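Local coordinates for protein putative glucoamylase (Bacteroides uniformis, PDB 4GL3) that probably hydrolyses glucosidic linkages in glucans or related carbohydrates, at residues T51-G56 and W101-N106. Numbering follows the deposited sequence.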
loop_
_atom_site.group_PDB
_atom_site.type_symbol
_atom_site.label_atom_id
_atom_site.label_comp_id
_atom_site.label_asym_id
_atom_site.label_seq_id
_atom_site.Cartn_x
_atom_site.Cartn_y
_atom_site.Cartn_z
ATOM N N THR A 51 0.583 -0.343 19.489
ATOM C CA THR A 51 0.159 -0.991 18.240
ATOM C C THR A 51 1.057 -0.722 17.053
ATOM O O THR A 51 1.350 0.428 16.749
ATOM C CB THR A 51 -1.239 -0.511 17.855
ATOM O OG1 THR A 51 -2.042 -0.692 18.991
ATOM C CG2 THR A 51 -1.838 -1.309 16.626
ATOM N N ALA A 52 1.529 -1.788 16.427
ATOM C CA ALA A 52 2.278 -1.726 15.156
ATOM C C ALA A 52 1.406 -2.379 14.104
ATOM O O ALA A 52 0.694 -3.362 14.375
ATOM C CB ALA A 52 3.593 -2.461 15.274
ATOM N N THR A 53 1.423 -1.843 12.896
ATOM C CA THR A 53 0.673 -2.446 11.809
ATOM C C THR A 53 1.594 -3.064 10.779
ATOM O O THR A 53 2.568 -2.453 10.337
ATOM C CB THR A 53 -0.345 -1.453 11.245
ATOM O OG1 THR A 53 -1.196 -2.139 10.323
ATOM C CG2 THR A 53 0.358 -0.208 10.619
ATOM N N ILE A 54 1.310 -4.302 10.393
ATOM C CA ILE A 54 2.243 -5.033 9.510
ATOM C C ILE A 54 2.279 -4.536 8.080
ATOM O O ILE A 54 3.390 -4.425 7.524
ATOM C CB ILE A 54 2.032 -6.571 9.600
ATOM C CG1 ILE A 54 2.606 -7.081 10.960
ATOM C CG2 ILE A 54 2.610 -7.341 8.408
ATOM C CD1 ILE A 54 4.143 -7.178 11.119
ATOM N N GLY A 55 1.126 -4.320 7.449
ATOM C CA GLY A 55 1.065 -3.792 6.079
ATOM C C GLY A 55 1.682 -2.397 5.963
ATOM O O GLY A 55 2.519 -2.122 5.084
ATOM N N GLY A 56 1.294 -1.538 6.885
ATOM C CA GLY A 56 1.873 -0.188 7.007
ATOM C C GLY A 56 3.365 -0.228 7.281
ATOM O O GLY A 56 4.094 0.627 6.798
ATOM N N TRP A 101 2.249 -12.990 9.478
ATOM C CA TRP A 101 1.944 -12.221 10.688
ATOM C C TRP A 101 0.484 -11.798 10.733
ATOM O O TRP A 101 -0.221 -11.816 9.703
ATOM C CB TRP A 101 2.870 -10.977 10.763
ATOM C CG TRP A 101 4.339 -11.317 10.623
ATOM C CD1 TRP A 101 5.160 -11.766 11.591
ATOM C CD2 TRP A 101 5.141 -11.246 9.417
ATOM N NE1 TRP A 101 6.456 -11.936 11.091
ATOM C CE2 TRP A 101 6.443 -11.640 9.753
ATOM C CE3 TRP A 101 4.880 -10.871 8.108
ATOM C CZ2 TRP A 101 7.445 -11.697 8.825
ATOM C CZ3 TRP A 101 5.885 -10.937 7.169
ATOM C CH2 TRP A 101 7.162 -11.312 7.538
ATOM N N ALA A 102 0.065 -11.404 11.937
ATOM C CA ALA A 102 -1.185 -10.709 12.194
ATOM C C ALA A 102 -1.210 -9.280 11.578
ATOM O O ALA A 102 -0.173 -8.747 11.148
ATOM C CB ALA A 102 -1.516 -10.696 13.698
ATOM N N HIS A 103 -2.416 -8.716 11.443
ATOM C CA HIS A 103 -2.608 -7.335 10.987
ATOM C C HIS A 103 -1.892 -6.404 11.990
ATOM O O HIS A 103 -1.112 -5.547 11.595
ATOM C CB HIS A 103 -4.098 -7.087 10.863
ATOM C CG HIS A 103 -4.498 -5.743 10.315
ATOM N ND1 HIS A 103 -5.782 -5.509 9.835
ATOM C CD2 HIS A 103 -3.834 -4.565 10.212
ATOM C CE1 HIS A 103 -5.867 -4.242 9.437
ATOM N NE2 HIS A 103 -4.703 -3.647 9.664
ATOM N N TRP A 104 -2.190 -6.569 13.275
ATOM C CA TRP A 104 -1.592 -5.761 14.338
ATOM C C TRP A 104 -0.767 -6.631 15.283
ATOM O O TRP A 104 -1.158 -7.749 15.583
ATOM C CB TRP A 104 -2.684 -5.090 15.165
ATOM C CG TRP A 104 -3.367 -3.918 14.517
ATOM C CD1 TRP A 104 -3.022 -3.299 13.381
ATOM C CD2 TRP A 104 -4.501 -3.222 15.029
ATOM N NE1 TRP A 104 -3.868 -2.244 13.133
ATOM C CE2 TRP A 104 -4.790 -2.180 14.132
ATOM C CE3 TRP A 104 -5.301 -3.383 16.167
ATOM C CZ2 TRP A 104 -5.849 -1.284 14.319
ATOM C CZ3 TRP A 104 -6.351 -2.475 16.376
ATOM C CH2 TRP A 104 -6.616 -1.445 15.443
HETATM N N MSE A 105 0.358 -6.100 15.737
HETATM C CA MSE A 105 1.138 -6.674 16.831
HETATM C C MSE A 105 1.684 -5.589 17.746
HETATM O O MSE A 105 1.721 -4.375 17.390
HETATM C CB MSE A 105 2.330 -7.522 16.310
HETATM C CG MSE A 105 3.315 -6.799 15.487
HETATM SE SE MSE A 105 4.951 -7.820 15.104
HETATM C CE MSE A 105 4.126 -9.332 14.246
ATOM N N ASN A 106 2.067 -6.013 18.942
ATOM C CA ASN A 106 2.654 -5.103 19.884
ATOM C C ASN A 106 4.048 -4.748 19.362
ATOM O O ASN A 106 4.857 -5.641 19.134
ATOM C CB ASN A 106 2.676 -5.741 21.251
ATOM C CG ASN A 106 3.229 -4.845 22.316
ATOM O OD1 ASN A 106 4.371 -4.371 22.226
ATOM N ND2 ASN A 106 2.462 -4.658 23.376
#
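Thr51 lays its methyl group CG2 over one face of the Trp104 indole, 3.7 Å from the centroid of the five-membered ring and 14° off the ring normal, a CH-pi contact. With OG1 beside the Thr51 backbone N (chi1 -52°), CG2 is held anti to that nitrogen and reaches the indole. Thr53 meets the same indole at its edge: OG1 lies near the ring plane, 3.7 Å from Trp104 CD1, and also near the edge of the His103 imidazole. An alanine in place of Trp104 would probably leave the Thr51 methyl without its aromatic bed and Glu43, which accepts a hydrogen bond from the indole NE1, without that donor.

On the other face, Ala52 CB lies 4.4 Å from CG of selenomethionine Met105, and the bend of Met105 at chi3 brings CE to 3.8 Å from Ile54 CD1. Ile54 also sets CG1 3.9 Å from Trp101 CB, the two side chains crossing at about a right angle.

Backbone hydrogen bonds set the register of the two strands. Ala52 and Met105 form an antiparallel hydrogen-bonded pair, with Ala52 N to Met105 O at 2.8 Å and Met105 N to Ala52 O at 3.1 Å. Beyond the strand, Ile54 N donates to His103 O with an N-H...O angle of 171°, tying the first turn of helix 54-69 to the loop that leads into strand 104-106.

The His103 side chain lies beside bound glycerol and Tris, probably from the crystallisation liquor but possibly marking a pocket. Strand 104-106 is the middle strand of a small antiparallel sheet, between 51-53 and 112-113, in a mainly helical fold of the six-hairpin clan. Phe115 stacks on His103 and meets Trp104 edge-to-face, while Ile54 touches Leu89 of helix 75-90 and Met130 of helix 124-140.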